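Local coordinates for protein Csc2 (Thermofilum pendens, PDB 4TXD) that probably binds RNA as the Cas7-family subunit of a type I-D CRISPR system, and carries a bound zinc ion, at residues 108-111 / 112-115; 359-362 / 363-367; 101-104 / 105-108. All coordinates share one frame; numbering follows the deposited sequence. Where two conformers were deposited one is given.

Interaction 1: residues 108-111 / 112-115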
loop_
_atom_site.group_PDB
_atom_site.type_symbol
_atom_site.label_atom_id
_atom_site.label_comp_id
_atom_site.label_asym_id
_atom_site.label_seq_id
_atom_site.Cartn_x
_atom_site.Cartn_y
_atom_site.Cartn_z
ATOM N N LEU A 108 3.359 -11.821 -1.366
ATOM C CA LEU A 108 4.333 -12.104 -0.328
ATOM C C LEU A 108 3.726 -13.064 0.698
ATOM O O LEU A 108 4.412 -13.972 1.170
ATOM C CB LEU A 108 4.813 -10.814 0.341
ATOM C CG LEU A 108 5.625 -9.879 -0.575
ATOM C CD1 LEU A 108 5.925 -8.585 0.130
ATOM C CD2 LEU A 108 6.932 -10.548 -1.006
ATOM N N LEU A 109 2.444 -12.875 1.021
ATOM C CA LEU A 109 1.735 -13.778 1.940
ATOM C C LEU A 109 1.638 -15.183 1.377
ATOM O O LEU A 109 1.753 -16.171 2.114
ATOM C CB LEU A 109 0.320 -13.263 2.251
ATOM C CG LEU A 109 0.268 -12.061 3.184
ATOM C CD1 LEU A 109 -1.120 -11.405 3.151
ATOM C CD2 LEU A 109 0.654 -12.491 4.596
ATOM N N ARG A 110 1.400 -15.275 0.074
ATOM C CA ARG A 110 1.358 -16.576 -0.573
ATOM C C ARG A 110 2.727 -17.257 -0.529
ATOM O O ARG A 110 2.822 -18.465 -0.307
ATOM C CB ARG A 110 0.875 -16.442 -2.004
ATOM C CG ARG A 110 -0.620 -16.275 -2.118
ATOM C CD ARG A 110 -0.997 -15.823 -3.510
ATOM N NE ARG A 110 -2.440 -15.694 -3.672
ATOM C CZ ARG A 110 -3.016 -14.962 -4.623
ATOM N NH1 ARG A 110 -2.264 -14.280 -5.483
ATOM N NH2 ARG A 110 -4.341 -14.900 -4.708
ATOM N N GLU A 111 3.787 -16.480 -0.712
ATOM C CA GLU A 111 5.134 -17.037 -0.657
ATOM C C GLU A 111 5.530 -17.413 0.766
ATOM O O GLU A 111 6.296 -18.362 0.978
ATOM C CB GLU A 111 6.142 -16.058 -1.259
ATOM C CG GLU A 111 5.999 -15.969 -2.784
ATOM C CD GLU A 111 6.963 -14.983 -3.429
ATOM O OE1 GLU A 111 7.840 -14.416 -2.726
ATOM O OE2 GLU A 111 6.825 -14.783 -4.652
ATOM N N TYR A 112 5.011 -16.676 1.745
ATOM C CA TYR A 112 5.231 -17.031 3.138
ATOM C C TYR A 112 4.611 -18.390 3.392
ATOM O O TYR A 112 5.250 -19.291 3.956
ATOM C CB TYR A 112 4.641 -15.992 4.088
ATOM C CG TYR A 112 4.644 -16.454 5.531
ATOM C CD1 TYR A 112 5.814 -16.433 6.280
ATOM C CD2 TYR A 112 3.474 -16.912 6.144
ATOM C CE1 TYR A 112 5.832 -16.856 7.603
ATOM C CE2 TYR A 112 3.482 -17.337 7.472
ATOM C CZ TYR A 112 4.664 -17.312 8.191
ATOM O OH TYR A 112 4.692 -17.735 9.502
ATOM N N ARG A 113 3.366 -18.532 2.950
ATOM C CA ARG A 113 2.631 -19.781 3.101
ATOM C C ARG A 113 3.398 -20.958 2.514
ATOM O O ARG A 113 3.465 -22.034 3.107
ATOM C CB ARG A 113 1.264 -19.674 2.430
ATOM C CG ARG A 113 0.474 -20.967 2.418
ATOM C CD ARG A 113 -0.601 -20.926 1.356
ATOM N NE ARG A 113 -0.009 -20.843 0.026
ATOM C CZ ARG A 113 -0.577 -20.254 -1.020
ATOM N NH1 ARG A 113 -1.768 -19.673 -0.898
ATOM N NH2 ARG A 113 0.053 -20.233 -2.189
ATOM N N ASP A 114 3.976 -20.750 1.340
ATOM C CA ASP A 114 4.674 -21.825 0.643
ATOM C C ASP A 114 6.063 -22.095 1.201
ATOM O O ASP A 114 6.708 -23.058 0.817
ATOM C CB ASP A 114 4.758 -21.502 -0.842
ATOM C CG ASP A 114 3.411 -21.557 -1.510
ATOM O OD1 ASP A 114 2.490 -22.160 -0.919
ATOM O OD2 ASP A 114 3.271 -21.008 -2.619
ATOM N N SER A 115 6.523 -21.244 2.106
ATOM C CA SER A 115 7.790 -21.475 2.772
ATOM C C SER A 115 7.631 -22.356 4.019
ATOM O O SER A 115 8.621 -22.810 4.576
ATOM C CB SER A 115 8.433 -20.154 3.165
ATOM O OG SER A 115 7.914 -19.686 4.405
#
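Arg113 N reaches back to Leu109 O at 3.0 Å, the middle of three i to i+4 backbone bonds in helix 94-115, flanked by Tyr112 N to Leu108 O and Asp114 N to Arg110 O. On one flank the side chains of Arg110 and Arg113 run alongside each other in the same direction. With CG anti to the backbone N (chi1 174°) and a bend at chi3, Arg113 folds back over the preceding turn: NH1 comes 3.8 Å from Arg110 CG, and Arg110 CA sits over one face of the guanidinium. The contact is thus aliphatic against a flat cation, and the two guanidinium planes stay 34° apart. Asp114 OD1 lies in the guanidinium plane of Arg113 and takes a 3.0 Å salt bridge from Arg113 NE, which approaches from above the carboxylate plane. NH1 goes to Trp144 O, while NE of the extended Arg110 binds Asn145 OD1. Leu109 and Arg110 border the zinc site of Cys146, Asp165, Cys168 and Cys171: Leu109 packs close to Cys168, and Arg110 NH2 adds a weak bond to Cys146 O. On another flank, Tyr112 CB lies 3.5 Å from Leu109 O, and the ring continues to Phe344 of helix 343-365, its OH bonded to Pro340 O. Ser115 OG donates to Tyr112 O at 2.7 Å, in the carbonyl plane on a lone pair, and Ser115 N shares that acceptor.

Interaction 2: residues 359-362 / 363-367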
loop_
_atom_site.group_PDB
_atom_site.type_symbol
_atom_site.label_atom_id
_atom_site.label_comp_id
_atom_site.label_asym_id
_atom_site.label_seq_id
_atom_site.Cartn_x
_atom_site.Cartn_y
_atom_site.Cartn_z
ATOM N N VAL A 359 -14.312 -8.022 15.401
ATOM C CA VAL A 359 -15.467 -8.836 15.722
ATOM C C VAL A 359 -16.068 -8.465 17.082
ATOM O O VAL A 359 -17.235 -8.303 17.209
ATOM C CB VAL A 359 -15.115 -10.324 15.638
ATOM C CG1 VAL A 359 -16.215 -11.175 16.200
ATOM C CG2 VAL A 359 -14.811 -10.711 14.218
ATOM N N LYS A 360 -15.228 -8.305 18.079
ATOM C CA LYS A 360 -15.681 -7.852 19.374
ATOM C C LYS A 360 -16.371 -6.491 19.304
ATOM O O LYS A 360 -17.376 -6.289 19.911
ATOM C CB LYS A 360 -14.548 -7.801 20.366
ATOM C CG LYS A 360 -14.980 -7.465 21.769
ATOM C CD LYS A 360 -13.789 -7.207 22.667
ATOM C CE LYS A 360 -14.155 -6.575 23.994
ATOM N NZ LYS A 360 -13.672 -7.429 25.104
ATOM N N TRP A 361 -15.802 -5.578 18.542
ATOM C CA TRP A 361 -16.400 -4.254 18.370
ATOM C C TRP A 361 -17.797 -4.338 17.752
ATOM O O TRP A 361 -18.726 -3.638 18.194
ATOM C CB TRP A 361 -15.498 -3.368 17.503
ATOM C CG TRP A 361 -16.073 -1.990 17.218
ATOM C CD1 TRP A 361 -15.984 -0.881 18.010
ATOM C CD2 TRP A 361 -16.794 -1.589 16.042
ATOM N NE1 TRP A 361 -16.628 0.191 17.410
ATOM C CE2 TRP A 361 -17.127 -0.223 16.197
ATOM C CE3 TRP A 361 -17.205 -2.261 14.879
ATOM C CZ2 TRP A 361 -17.852 0.491 15.229
ATOM C CZ3 TRP A 361 -17.917 -1.548 13.910
ATOM C CH2 TRP A 361 -18.226 -0.184 14.092
ATOM N N VAL A 362 -17.935 -5.176 16.726
ATOM C CA VAL A 362 -19.209 -5.363 16.046
ATOM C C VAL A 362 -20.252 -5.867 17.046
ATOM O O VAL A 362 -21.375 -5.349 17.106
ATOM C CB VAL A 362 -19.083 -6.363 14.852
ATOM C CG1 VAL A 362 -20.460 -6.870 14.401
ATOM C CG2 VAL A 362 -18.342 -5.720 13.684
ATOM N N GLU A 363 -19.874 -6.867 17.840
ATOM C CA GLU A 363 -20.785 -7.422 18.838
ATOM C C GLU A 363 -21.139 -6.399 19.918
ATOM O O GLU A 363 -22.281 -6.333 20.367
ATOM C CB GLU A 363 -20.183 -8.679 19.473
ATOM C CG GLU A 363 -20.213 -9.890 18.551
ATOM C CD GLU A 363 -19.367 -11.053 19.054
ATOM O OE1 GLU A 363 -18.520 -10.844 19.949
ATOM O OE2 GLU A 363 -19.545 -12.175 18.540
ATOM N N GLU A 364 -20.168 -5.594 20.335
ATOM C CA GLU A 364 -20.438 -4.638 21.403
ATOM C C GLU A 364 -21.188 -3.371 20.969
ATOM O O GLU A 364 -21.771 -2.687 21.812
ATOM C CB GLU A 364 -19.133 -4.245 22.093
ATOM C CG GLU A 364 -18.511 -5.404 22.846
ATOM C CD GLU A 364 -17.320 -4.984 23.672
ATOM O OE1 GLU A 364 -16.707 -3.946 23.344
ATOM O OE2 GLU A 364 -17.009 -5.689 24.655
ATOM N N LEU A 365 -21.181 -3.058 19.677
ATOM C CA LEU A 365 -21.817 -1.830 19.201
ATOM C C LEU A 365 -23.106 -2.062 18.410
ATOM O O LEU A 365 -23.774 -1.094 18.015
ATOM C CB LEU A 365 -20.838 -1.011 18.340
ATOM C CG LEU A 365 -19.881 -0.022 19.036
ATOM C CD1 LEU A 365 -20.661 1.108 19.711
ATOM C CD2 LEU A 365 -18.984 -0.726 20.055
ATOM N N LYS A 366 -23.499 -3.313 18.185
ATOM C CA LYS A 366 -24.653 -3.506 17.299
ATOM C C LYS A 366 -25.990 -3.230 18.012
ATOM O O LYS A 366 -27.024 -3.096 17.354
ATOM C CB LYS A 366 -24.656 -4.906 16.690
ATOM C CG LYS A 366 -24.831 -6.040 17.666
ATOM C CD LYS A 366 -24.928 -7.365 16.915
ATOM C CE LYS A 366 -25.073 -8.542 17.873
ATOM N NZ LYS A 366 -24.846 -9.835 17.174
ATOM N N GLY A 367 -25.956 -3.154 19.343
ATOM C CA GLY A 367 -27.121 -2.754 20.128
ATOM C C GLY A 367 -28.084 -3.880 20.461
ATOM O O GLY A 367 -29.276 -3.661 20.737
#
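The C-terminal end of helix 343-365, a long helix whose last turn gives way to Gly367 with positive phi, brings Trp361 and Leu365 together one turn apart. Leu365 CD2 lies over a face of the indole, 4.0 Å from the centroid of the five-membered ring and 29° off its normal, a CH-pi contact. Leu365 CG stands above the same ring system, displaced toward its rim and 3.6 Å from Trp361 NE1. The indole is placed there by a chi1 of 177°, which sets CG opposite the backbone N and beside the carbonyl carbon. Below the side chains, Leu365 N bonds to Trp361 O at 2.9 Å and more weakly to Val362 O, while Glu363 N and Glu364 N hold the carbonyls of Val359 and Lys360.

On a neighbouring flank Lys360 and Glu364 cross obliquely. Lys360 bends at chi4, and CE rather than the ammonium makes the closest approach, 3.1 Å from Glu364 OE2; Lys360 NZ is 3.8 Å from that oxygen, a long salt bridge. Val359 and Glu363 run side by side, and Val359 and Val362 turn to the loops carrying Phe137, Asn183 and Leu189. The indole-leucine contact is apolar, while the long Lys360-Glu364 pair is likely to add only modest electrostatic attraction; neighbouring molecules in the crystal also touch Trp361, Glu364 and Leu365.

Interaction 3: residues 101-104 / 105-108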
loop_
_atom_site.group_PDB
_atom_site.type_symbol
_atom_site.label_atom_id
_atom_site.label_comp_id
_atom_site.label_asym_id
_atom_site.label_seq_id
_atom_site.Cartn_x
_atom_site.Cartn_y
_atom_site.Cartn_z
ATOM N N THR A 101 -0.093 -2.375 -4.421
ATOM C CA THR A 101 0.631 -2.602 -3.176
ATOM C C THR A 101 -0.040 -3.745 -2.412
ATOM O O THR A 101 0.634 -4.609 -1.826
ATOM C CB THR A 101 0.695 -1.346 -2.294
ATOM O OG1 THR A 101 1.334 -0.280 -3.008
ATOM C CG2 THR A 101 1.478 -1.620 -1.002
ATOM N N ARG A 102 -1.348 -3.778 -2.435
ATOM C CA ARG A 102 -2.049 -4.837 -1.757
ATOM C C ARG A 102 -1.903 -6.160 -2.477
ATOM O O ARG A 102 -1.778 -7.167 -1.883
ATOM C CB ARG A 102 -3.493 -4.452 -1.468
ATOM C CG ARG A 102 -4.527 -5.042 -2.340
ATOM C CD ARG A 102 -5.712 -5.506 -1.522
ATOM N NE ARG A 102 -6.623 -4.421 -1.300
ATOM C CZ ARG A 102 -7.447 -4.284 -0.273
ATOM N NH1 ARG A 102 -8.202 -3.239 -0.254
ATOM N NH2 ARG A 102 -7.500 -5.135 0.726
ATOM N N ARG A 103 -1.863 -6.100 -3.783
ATOM C CA ARG A 103 -1.611 -7.300 -4.572
ATOM C C ARG A 103 -0.208 -7.866 -4.292
ATOM O O ARG A 103 -0.013 -9.090 -4.247
ATOM C CB ARG A 103 -1.793 -6.997 -6.066
ATOM C CG ARG A 103 -2.043 -8.220 -6.925
ATOM C CD ARG A 103 -0.753 -8.775 -7.471
ATOM N NE ARG A 103 -0.915 -10.100 -8.065
ATOM C CZ ARG A 103 -0.835 -11.238 -7.383
ATOM N NH1 ARG A 103 -0.607 -11.215 -6.076
ATOM N NH2 ARG A 103 -0.985 -12.399 -8.008
ATOM N N GLN A 104 0.761 -6.979 -4.089
ATOM C CA GLN A 104 2.110 -7.404 -3.733
ATOM C C GLN A 104 2.154 -8.039 -2.330
ATOM O O GLN A 104 2.766 -9.095 -2.134
ATOM C CB GLN A 104 3.089 -6.225 -3.819
ATOM C CG GLN A 104 4.534 -6.541 -3.371
ATOM C CD GLN A 104 5.228 -7.627 -4.203
ATOM O OE1 GLN A 104 4.735 -8.060 -5.249
ATOM N NE2 GLN A 104 6.385 -8.075 -3.723
ATOM N N MET A 105 1.509 -7.410 -1.355
ATOM C CA MET A 105 1.477 -7.995 -0.013
ATOM C C MET A 105 0.843 -9.375 -0.050
ATOM O O MET A 105 1.306 -10.305 0.623
ATOM C CB MET A 105 0.719 -7.104 0.980
ATOM C CG MET A 105 0.657 -7.744 2.386
ATOM S SD MET A 105 -0.112 -6.744 3.671
ATOM C CE MET A 105 1.123 -5.469 3.892
ATOM N N LEU A 106 -0.177 -9.516 -0.860
ATOM C CA LEU A 106 -0.843 -10.768 -1.029
ATOM C C LEU A 106 0.091 -11.831 -1.617
ATOM O O LEU A 106 0.061 -12.980 -1.226
ATOM C CB LEU A 106 -2.078 -10.591 -1.873
ATOM C CG LEU A 106 -2.813 -11.858 -2.207
ATOM C CD1 LEU A 106 -2.994 -12.743 -0.993
ATOM C CD2 LEU A 106 -4.116 -11.633 -2.919
ATOM N N GLN A 107 0.927 -11.417 -2.554
ATOM C CA GLN A 107 1.843 -12.370 -3.189
ATOM C C GLN A 107 2.913 -12.774 -2.179
ATOM O O GLN A 107 3.309 -13.940 -2.119
ATOM C CB GLN A 107 2.457 -11.776 -4.466
ATOM C CG GLN A 107 3.241 -12.780 -5.331
ATOM C CD GLN A 107 2.417 -13.994 -5.743
ATOM O OE1 GLN A 107 1.207 -13.902 -5.985
ATOM N NE2 GLN A 107 3.074 -15.149 -5.810
ATOM N N LEU A 108 3.359 -11.821 -1.366
ATOM C CA LEU A 108 4.333 -12.104 -0.328
ATOM C C LEU A 108 3.726 -13.064 0.698
ATOM O O LEU A 108 4.412 -13.972 1.170
ATOM C CB LEU A 108 4.813 -10.814 0.341
ATOM C CG LEU A 108 5.625 -9.879 -0.575
ATOM C CD1 LEU A 108 5.925 -8.585 0.130
ATOM C CD2 LEU A 108 6.932 -10.548 -1.006
#
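Gln104 meets Leu108 one turn further along helix 94-115, the two side chains passing at a slant. From CB, which lies beside Met105 N at 3.2 Å, the Gln104 chain goes to CG, anti to the backbone N (chi1 176°) and still near Met105 N; the bend at chi2, 61°, then carries the amide along the helix. Gln104 OE1 ends 4.4 Å from Gln107 CB, and Gln104 NE2 rests against the leucine branch, 3.7 Å from both Leu108 CG and Leu108 CD2. NE2 also makes a weak hydrogen bond to Thr264 OG1. Under this pair, Leu108 N donates to Gln104 O at 2.9 Å, almost in line with the carbonyl. With an alanine at Leu108 the amide would probably lose its apolar rest and be freer to turn, and a gap would open toward Tyr260 and Ser261 of helix 252-263.

Arg103 and Gln107 lie side by side on another flank, their flat groups 69° apart. Gln107 OE1 receives two weak bonds, from Arg103 NH1 at 3.2 Å and Arg103 NH2 at 3.3 Å, both well bent, so this pairing probably holds the guanidinium loosely. The side chain of Leu106 comes close to that of Cys146, a zinc ligand, and Met105 packs on Ile173 and Phe174. Arg102 NH2 bonds Gly175 O and His170 ND1, tying the helix to the segment that carries Cys168 and Cys171. Side chains spaced three and four apart over regular i to i+4 backbone bonds mark an alpha-helix, here one packed against helix 252-263 and helix 169-174, which carries the zinc ligand Cys171.

Overall arrangement
From the N terminus, interaction 3 comes first, in the middle of helix 94-115, and interaction 1 follows directly, sharing Leu108 and running toward the C-terminal end of that helix; their centres are 10 Å apart. Arg103 NH2 and Arg110 NH1 meet across them, where two positively charged groups come within 3.4 Å. Interaction 2 follows both in series, at the end of helix 343-365, its centre 32 Å from that of interaction 1. All three are local helical contacts: none closes a loop, and none nests in or crosses another. Helix 94-115 borders the zinc site and helix 252-263, and through Leu108, Leu109 and Tyr112 it touches Phe344, at the opposite end of helix 343-365 from interaction 2.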